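Local atomic coordinates of beta-1,3-1,4-glucanase (Caldicellulosiruptor sp. F32, PDB entry 5H4R), a protein that hydrolyses mixed-linkage beta-1,3-1,4-glucans such as lichenan, as a glycoside hydrolase of family 5. Residues I28-R33 and R351-T356; E247-D252 and D309-K314. The protein carries 1 engineered substitution. All blocks are in the same frame, centred on the assembly; numbering follows the deposited sequence.

Contact 1 of 2, residues I28-R33 and R351-T356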
ATOM      1  N   ILE A  28      22.476  -4.009  11.644  1.00 18.35           N
ATOM      2  CA  ILE A  28      21.823  -2.718  11.868  1.00 21.90           C
ATOM      3  C   ILE A  28      21.620  -2.552  13.367  1.00 29.76           C
ATOM      4  O   ILE A  28      21.064  -3.446  14.024  1.00 19.35           O
ATOM      5  CB  ILE A  28      20.468  -2.629  11.140  1.00 24.57           C
ATOM      6  CG1 ILE A  28      20.552  -2.921   9.631  1.00 30.14           C
ATOM      7  CG2 ILE A  28      19.812  -1.251  11.396  1.00 22.79           C
ATOM      8  CD1 ILE A  28      20.954  -1.787   8.772  1.00 27.86           C
ATOM      9  N   LYS A  29      22.013  -1.390  13.887  1.00 26.66           N
ATOM     10  CA  LYS A  29      21.875  -1.040  15.296  1.00 26.36           C
ATOM     11  C   LYS A  29      20.960   0.174  15.395  1.00 30.69           C
ATOM     12  O   LYS A  29      21.414   1.317  15.261  1.00 26.47           O
ATOM     13  CB  LYS A  29      23.233  -0.745  15.914  1.00 37.12           C
ATOM     14  CG  LYS A  29      24.279  -1.823  15.651  1.00 51.33           C
ATOM     15  CD  LYS A  29      23.841  -3.188  16.180  1.00 51.70           C
ATOM     16  CE  LYS A  29      24.885  -4.260  15.859  1.00 64.75           C
ATOM     17  NZ  LYS A  29      24.458  -5.625  16.287  1.00 69.71           N
ATOM     18  N   ILE A  30      19.676  -0.083  15.626  1.00 28.94           N
ATOM     19  CA  ILE A  30      18.684   0.947  15.915  1.00 22.19           C
ATOM     20  C   ILE A  30      17.930   0.516  17.169  1.00 19.12           C
ATOM     21  O   ILE A  30      17.313  -0.556  17.186  1.00 22.23           O
ATOM     22  CB  ILE A  30      17.699   1.155  14.756  1.00 21.48           C
ATOM     23  CG1 ILE A  30      18.435   1.569  13.471  1.00 15.26           C
ATOM     24  CG2 ILE A  30      16.666   2.217  15.147  1.00 18.94           C
ATOM     25  CD1 ILE A  30      17.562   1.619  12.254  1.00 19.56           C
ATOM     26  N   ALA A  31      17.968   1.349  18.207  1.00 20.19           N
ATOM     27  CA  ALA A  31      17.266   1.034  19.442  1.00 25.08           C
ATOM     28  C   ALA A  31      15.752   1.067  19.243  1.00 16.55           C
ATOM     29  O   ALA A  31      15.219   1.927  18.540  1.00 21.08           O
ATOM     30  CB  ALA A  31      17.675   2.025  20.534  1.00 34.44           C
ATOM     31  N   SER A  32      15.053   0.114  19.857  1.00 18.38           N
ATOM     32  CA  SER A  32      13.596   0.128  19.804  1.00 18.01           C
ATOM     33  C   SER A  32      13.055   1.294  20.628  1.00 16.71           C
ATOM     34  O   SER A  32      13.586   1.636  21.688  1.00 18.45           O
ATOM     35  CB  SER A  32      13.006  -1.191  20.314  1.00 33.06           C
ATOM     36  OG  SER A  32      11.579  -1.193  20.201  1.00 38.60           O
ATOM     37  N   ARG A  33      12.007   1.921  20.116  1.00 15.13           N
ATOM     38  CA  ARG A  33      11.270   2.927  20.848  1.00 15.61           C
ATOM     39  C   ARG A  33      10.225   2.251  21.733  1.00 15.85           C
ATOM     40  O   ARG A  33       9.918   1.063  21.584  1.00 17.66           O
ATOM     41  CB  ARG A  33      10.591   3.903  19.881  1.00 14.76           C
ATOM     42  CG  ARG A  33      11.542   4.649  18.918  1.00 20.31           C
ATOM     43  CD  ARG A  33      12.523   5.548  19.621  1.00 24.80           C
ATOM     44  NE  ARG A  33      11.915   6.807  20.017  1.00 33.65           N
ATOM     45  CZ  ARG A  33      11.581   7.755  19.144  1.00 24.69           C
ATOM     46  NH1 ARG A  33      11.796   7.572  17.822  1.00 25.45           N
ATOM     47  NH2 ARG A  33      11.020   8.861  19.588  1.00 29.37           N
ATOM     48  N   ARG A 351      10.434  -1.117  12.225  1.00  9.78           N
ATOM     49  CA  ARG A 351      10.068  -2.011  13.316  1.00  9.58           C
ATOM     50  C   ARG A 351      10.435  -1.411  14.655  1.00 11.36           C
ATOM     51  O   ARG A 351       9.714  -1.589  15.640  1.00 10.93           O
ATOM     52  CB  ARG A 351      10.742  -3.382  13.165  1.00 10.73           C
ATOM     53  CG  ARG A 351      10.521  -4.326  14.365  1.00 13.07           C
ATOM     54  CD  ARG A 351       9.021  -4.631  14.629  1.00 11.92           C
ATOM     55  NE  ARG A 351       8.482  -5.263  13.437  1.00 11.62           N
ATOM     56  CZ  ARG A 351       7.351  -4.945  12.826  1.00 12.56           C
ATOM     57  NH1 ARG A 351       6.512  -4.031  13.326  1.00 11.67           N
ATOM     58  NH2 ARG A 351       7.040  -5.597  11.713  1.00 12.11           N
ATOM     59  N   ALA A 352      11.567  -0.709  14.721  1.00 11.46           N
ATOM     60  CA  ALA A 352      11.969  -0.056  15.959  1.00 10.92           C
ATOM     61  C   ALA A 352      10.941   0.982  16.409  1.00 10.47           C
ATOM     62  O   ALA A 352      10.887   1.323  17.594  1.00 13.20           O
ATOM     63  CB  ALA A 352      13.330   0.626  15.777  1.00 12.76           C
ATOM     64  N   ARG A 353      10.149   1.500  15.478  1.00 10.56           N
ATOM     65  CA  ARG A 353       9.113   2.483  15.749  1.00  8.96           C
ATOM     66  C   ARG A 353       7.715   1.879  15.696  1.00 11.92           C
ATOM     67  O   ARG A 353       6.732   2.615  15.675  1.00 10.91           O
ATOM     68  CB  ARG A 353       9.241   3.631  14.755  1.00 11.22           C
ATOM     69  CG  ARG A 353      10.519   4.452  14.985  1.00 11.89           C
ATOM     70  CD  ARG A 353      10.811   5.261  13.764  1.00 13.92           C
ATOM     71  NE  ARG A 353      11.985   6.133  13.866  1.00 13.57           N
ATOM     72  CZ  ARG A 353      13.229   5.770  13.561  1.00 12.59           C
ATOM     73  NH1 ARG A 353      13.506   4.537  13.163  1.00 11.54           N
ATOM     74  NH2 ARG A 353      14.219   6.643  13.658  1.00 15.43           N
ATOM     75  N   GLY A 354       7.614   0.560  15.671  1.00  9.94           N
ATOM     76  CA  GLY A 354       6.346  -0.134  15.755  1.00  8.31           C
ATOM     77  C   GLY A 354       5.597  -0.255  14.456  1.00  9.86           C
ATOM     78  O   GLY A 354       4.394  -0.584  14.477  1.00 11.15           O
ATOM     79  N   ILE A 355       6.258  -0.003  13.326  1.00  9.93           N
ATOM     80  CA  ILE A 355       5.605   0.077  12.021  1.00 10.12           C
ATOM     81  C   ILE A 355       5.987  -1.132  11.174  1.00  9.32           C
ATOM     82  O   ILE A 355       7.160  -1.540  11.135  1.00 10.46           O
ATOM     83  CB  ILE A 355       6.003   1.395  11.321  1.00  7.77           C
ATOM     84  CG1 ILE A 355       5.561   2.598  12.151  1.00 10.30           C
ATOM     85  CG2 ILE A 355       5.422   1.482   9.930  1.00 10.32           C
ATOM     86  CD1 ILE A 355       6.168   3.937  11.700  1.00 12.03           C
ATOM     87  N   THR A 356       5.007  -1.666  10.444  1.00  8.79           N
ATOM     88  CA  THR A 356       5.220  -2.744   9.489  1.00  8.73           C
ATOM     89  C   THR A 356       5.151  -2.208   8.060  1.00  9.19           C
ATOM     90  O   THR A 356       4.357  -1.306   7.756  1.00 10.12           O
ATOM     91  CB  THR A 356       4.176  -3.847   9.699  1.00 10.72           C
ATOM     92  OG1 THR A 356       4.459  -4.494  10.939  1.00 10.82           O
ATOM     93  CG2 THR A 356       4.189  -4.891   8.575  1.00 12.61           C
TER
HETATM   94  O   HOH W   1       9.958  -2.557  18.216  1.00 14.32           O

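Contact 2 of 2, residues E247-D252 and D309-K314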
ATOM      1  N   GLU A 247       3.580  13.208   4.873  1.00 10.97           N
ATOM      2  CA  GLU A 247       3.389  14.612   5.182  1.00 11.27           C
ATOM      3  C   GLU A 247       1.918  14.959   5.340  1.00  9.41           C
ATOM      4  O   GLU A 247       1.580  15.852   6.128  1.00 10.92           O
ATOM      5  CB  GLU A 247       4.003  15.489   4.092  1.00 11.12           C
ATOM      6  CG  GLU A 247       5.516  15.536   4.141  1.00 11.33           C
ATOM      7  CD  GLU A 247       6.198  14.306   3.566  1.00 15.00           C
ATOM      8  OE1 GLU A 247       5.548  13.440   2.951  1.00 13.80           O
ATOM      9  OE2 GLU A 247       7.425  14.215   3.733  1.00 16.05           O
ATOM     10  N   TYR A 248       1.032  14.286   4.611  1.00  9.67           N
ATOM     11  CA  TYR A 248      -0.349  14.738   4.537  1.00  9.65           C
ATOM     12  C   TYR A 248      -1.261  13.921   5.442  1.00  9.28           C
ATOM     13  O   TYR A 248      -2.469  14.162   5.471  1.00 10.59           O
ATOM     14  CB  TYR A 248      -0.813  14.776   3.068  1.00  8.37           C
ATOM     15  CG  TYR A 248       0.104  15.696   2.296  1.00  9.39           C
ATOM     16  CD1 TYR A 248       0.492  16.927   2.835  1.00 13.28           C
ATOM     17  CD2 TYR A 248       0.628  15.324   1.061  1.00  7.19           C
ATOM     18  CE1 TYR A 248       1.390  17.760   2.153  1.00 13.22           C
ATOM     19  CE2 TYR A 248       1.520  16.155   0.381  1.00 11.75           C
ATOM     20  CZ  TYR A 248       1.896  17.355   0.940  1.00 13.37           C
ATOM     21  OH  TYR A 248       2.789  18.166   0.272  1.00 14.03           O
ATOM     22  N   VAL A 249      -0.694  13.019   6.250  1.00  9.49           N
ATOM     23  CA  VAL A 249      -1.349  12.620   7.487  1.00 10.02           C
ATOM     24  C   VAL A 249      -0.747  13.329   8.682  1.00 12.19           C
ATOM     25  O   VAL A 249      -1.360  13.315   9.764  1.00 11.75           O
ATOM     26  CB  VAL A 249      -1.319  11.092   7.714  1.00  8.14           C
ATOM     27  CG1 VAL A 249      -2.229  10.397   6.692  1.00 11.07           C
ATOM     28  CG2 VAL A 249       0.093  10.556   7.665  1.00 10.10           C
ATOM     29  N   LEU A 250       0.415  13.979   8.518  1.00  9.88           N
ATOM     30  CA  LEU A 250       1.051  14.702   9.606  1.00 10.88           C
ATOM     31  C   LEU A 250       0.490  16.109   9.764  1.00 10.22           C
ATOM     32  O   LEU A 250       0.545  16.658  10.874  1.00 14.36           O
ATOM     33  CB  LEU A 250       2.568  14.733   9.390  1.00 11.89           C
ATOM     34  CG  LEU A 250       3.249  13.365   9.546  1.00 13.36           C
ATOM     35  CD1 LEU A 250       4.707  13.440   9.048  1.00 13.96           C
ATOM     36  CD2 LEU A 250       3.195  12.854  10.977  1.00 13.76           C
ATOM     37  N   ILE A 251      -0.051  16.694   8.689  1.00 10.88           N
ATOM     38  CA  ILE A 251      -0.681  18.002   8.794  1.00 10.51           C
ATOM     39  C   ILE A 251      -1.854  17.951   9.768  1.00 13.34           C
ATOM     40  O   ILE A 251      -2.544  16.926   9.907  1.00 13.17           O
ATOM     41  CB  ILE A 251      -1.153  18.524   7.423  1.00 11.02           C
ATOM     42  CG1 ILE A 251      -2.088  17.528   6.751  1.00 12.98           C
ATOM     43  CG2 ILE A 251       0.060  18.877   6.529  1.00 14.68           C
ATOM     44  CD1 ILE A 251      -2.710  18.041   5.424  1.00 15.12           C
ATOM     45  N   ASP A 252      -2.106  19.097  10.415  1.00 14.47           N
ATOM     46  CA  ASP A 252      -3.206  19.205  11.374  1.00 16.31           C
ATOM     47  C   ASP A 252      -4.551  18.956  10.707  1.00 17.54           C
ATOM     48  O   ASP A 252      -5.501  18.506  11.359  1.00 16.71           O
ATOM     49  CB  ASP A 252      -3.211  20.593  12.019  1.00 18.25           C
ATOM     50  CG  ASP A 252      -2.017  20.834  12.907  1.00 29.50           C
ATOM     51  OD1 ASP A 252      -1.337  19.858  13.303  1.00 23.09           O
ATOM     52  OD2 ASP A 252      -1.783  22.016  13.231  1.00 31.15           O
ATOM     53  N   ASP A 309      10.132   9.021  12.225  1.00  8.37           N
ATOM     54  CA  ASP A 309      10.089   9.719  13.502  1.00  8.53           C
ATOM     55  C   ASP A 309       8.809  10.529  13.658  1.00  9.56           C
ATOM     56  O   ASP A 309       8.196  10.542  14.732  1.00  9.05           O
ATOM     57  CB  ASP A 309      11.283  10.658  13.644  1.00 10.84           C
ATOM     58  CG  ASP A 309      12.570   9.938  14.003  1.00 12.61           C
ATOM     59  OD1 ASP A 309      12.521   8.796  14.531  1.00 14.16           O
ATOM     60  OD2 ASP A 309      13.645  10.548  13.766  1.00 14.57           O
ATOM     61  N   LYS A 310       8.390  11.234  12.601  1.00  8.80           N
ATOM     62  CA  LYS A 310       7.207  12.072  12.730  1.00 10.80           C
ATOM     63  C   LYS A 310       5.948  11.224  12.887  1.00  8.34           C
ATOM     64  O   LYS A 310       5.035  11.593  13.642  1.00 10.03           O
ATOM     65  CB  LYS A 310       7.076  13.006  11.524  1.00 11.75           C
ATOM     66  CG  LYS A 310       8.235  13.987  11.335  1.00  9.02           C
ATOM     67  CD  LYS A 310       8.340  14.983  12.433  1.00 14.98           C
ATOM     68  CE  LYS A 310       9.410  14.636  13.478  1.00 28.77           C
ATOM     69  NZ  LYS A 310       9.578  15.750  14.493  1.00 23.02           N
ATOM     70  N   LEU A 311       5.884  10.092  12.173  1.00  8.63           N
ATOM     71  CA  LEU A 311       4.753   9.171  12.296  1.00  7.82           C
ATOM     72  C   LEU A 311       4.721   8.510  13.669  1.00  9.20           C
ATOM     73  O   LEU A 311       3.639   8.313  14.246  1.00 11.26           O
ATOM     74  CB  LEU A 311       4.812   8.116  11.197  1.00  8.99           C
ATOM     75  CG  LEU A 311       4.539   8.586   9.771  1.00  8.92           C
ATOM     76  CD1 LEU A 311       4.745   7.452   8.801  1.00 11.90           C
ATOM     77  CD2 LEU A 311       3.133   9.163   9.604  1.00 11.98           C
ATOM     78  N   TYR A 312       5.884   8.143  14.207  1.00  9.57           N
ATOM     79  CA  TYR A 312       5.927   7.634  15.573  1.00 11.50           C
ATOM     80  C   TYR A 312       5.428   8.689  16.563  1.00 10.83           C
ATOM     81  O   TYR A 312       4.629   8.387  17.461  1.00 12.25           O
ATOM     82  CB  TYR A 312       7.343   7.175  15.916  1.00 10.25           C
ATOM     83  CG  TYR A 312       7.490   6.759  17.345  1.00  9.49           C
ATOM     84  CD1 TYR A 312       7.147   5.481  17.747  1.00 10.30           C
ATOM     85  CD2 TYR A 312       7.928   7.659  18.310  1.00 11.15           C
ATOM     86  CE1 TYR A 312       7.260   5.097  19.067  1.00 11.82           C
ATOM     87  CE2 TYR A 312       8.037   7.291  19.644  1.00 17.66           C
ATOM     88  CZ  TYR A 312       7.701   6.003  20.017  1.00 14.67           C
ATOM     89  OH  TYR A 312       7.830   5.635  21.352  1.00 17.02           O
ATOM     90  N   ASP A 313       5.839   9.953  16.385  1.00  9.84           N
ATOM     91  CA  ASP A 313       5.442  11.003  17.316  1.00 10.16           C
ATOM     92  C   ASP A 313       3.936  11.218  17.298  1.00 12.31           C
ATOM     93  O   ASP A 313       3.297  11.349  18.352  1.00 13.09           O
ATOM     94  CB  ASP A 313       6.136  12.325  16.982  1.00 12.80           C
ATOM     95  CG  ASP A 313       7.626  12.309  17.238  1.00 21.43           C
ATOM     96  OD1 ASP A 313       8.133  11.368  17.880  1.00 16.09           O
ATOM     97  OD2 ASP A 313       8.290  13.281  16.798  1.00 17.31           O
ATOM     98  N   LYS A 314       3.344  11.301  16.102  1.00 11.48           N
ATOM     99  CA  LYS A 314       1.941  11.691  16.010  1.00 14.65           C
ATOM    100  C   LYS A 314       1.003  10.525  16.295  1.00 11.47           C
ATOM    101  O   LYS A 314      -0.062  10.717  16.904  1.00 12.96           O
ATOM    102  CB  LYS A 314       1.633  12.258  14.620  1.00 10.54           C
ATOM    103  CG  LYS A 314       0.219  12.796  14.527  1.00 12.56           C
ATOM    104  CD  LYS A 314      -0.051  13.618  13.255  1.00 12.79           C
ATOM    105  CE  LYS A 314      -1.472  14.138  13.264  1.00 15.64           C
ATOM    106  NZ  LYS A 314      -1.802  14.953  12.061  1.00 12.79           N
TER
HETATM  107  O   HOH W   2      -4.494  15.425  12.505  1.00 13.78           O
HETATM  108  O   HOH W   3      -1.017  17.303  13.690  1.00 22.40           O

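Contact 1 of 2, residues I28-R33 and R351-T356
The amide of R33 reaches the carbonyl oxygen of A352 with R33 N to A352 O at 2.8 Å, an almost straight bond (170° at the hydrogen) that arrives in the carbonyl plane. A352 stands near the C-terminal end of helix 336-352, where carbonyls run out of in-helix amide partners, and the incoming N-terminal segment supplies one. One residue earlier R351 O takes two donors, the G354 amide and a water. The water lies 2.8 Å from R351 O and 2.9 Å from S32 OG, bridging the two segments. S32 holds its hydroxyl anti to the backbone N (chi1 -177°), and this turns OG toward that water.

Beside these polar links the A352 methyl packs against the extended 30-31 stretch of the incoming chain. I30 lays its CG2 branch against it, CG2 to A352 CB 3.7 Å, while the A31 carbonyl oxygen touches the same methyl. Farther along, the arginines R33 and R353 meet through their aliphatic parts, CG to CG at 4.1 Å. Their guanidinium planes stand nearly perpendicular, 83° apart, and both turn toward D309, which forms a salt bridge with R353 NE and a long, weak ion pair with R33, so the carboxylate probably offsets the closeness of two positive groups.

The helix ends in a Schellman motif with G354 as the C-prime residue at positive phi. R351 reaches over this turn, NH1 and NH2 end-on and in the guanidinium plane, to T356 OG1, on the way into the eighth barrel strand. The N-terminal segment thus lies across the end of helix 336-352, with Y345 of that helix against I30, R348 against S32, and Y312 of helix 298-316 beside R33.

Contact 2 of 2, residues E247-D252 and D309-K314
K314 carries the polar side of this contact, its ammonium drawn up to the carbonyls at the end of the short helix 247-250. The firm bond runs from K314 NZ to V249 O at 2.9 Å, with the donor tilted 20° from the carbonyl plane; a weak one reaches L250 O at 3.1 Å. Two waters also accept from the ammonium. One, 2.8 Å from K314 NZ, donates weakly to D252 O. The other donates to D252 OD1, with 2.6 Å between the water oxygen and OD1. The D252 carboxylate is therefore linked to the lysine through water, and its negative charge, with the carbonyl end of the helix, probably steadies the positive one.

The lysine spans the gap because CG sits anti to the backbone N (chi1 -175°) and the rest of the chain is fully extended. A methionine in its place would probably leave the V249 carbonyl without its ammonium donor and break the water-mediated tie to D252.

Farther along, L250 leans on helix 298-316 with both methyls. CD1 presses on K310 CB at 3.5 Å, tighter than usual for two carbons, and CD2 lies against the K310 carbonyl and near K314 CB; the L250 and K310 side chains cross at about a right angle. Deeper in, L311 CD2 meets V249 CG2 and L250 CD2, each 3.9 Å away. V249 and L311 both also touch V271 of strand 267-272. This is the outer layer of a TIM barrel, in which helix 298-316, the main helix after strand 267-272, packs on that strand and against the helical segment preceding it, with the K314 ammonium bonded at the C-terminal end of the short helix.

In the fold
From the N terminus, the chain first passes through 28-33, ahead of helix 39-47 and the first barrel strand. Its partner in contact 1 comes after seven barrel strands, where 351-356 takes the chain from the end of helix 336-352 towards the eighth. Contact 1 therefore closes a loop around most of the barrel and holds the N-terminal extension to the last helix before strand 356-361. Contact 2 is nested inside that loop: it joins the short helix 247-250, after the fifth strand, to helix 298-316, after the sixth. The two contacts, with centres about 17 Å apart, meet at helix 298-316, which turns one side to the 28-33/351-356 pair and another to 247-252.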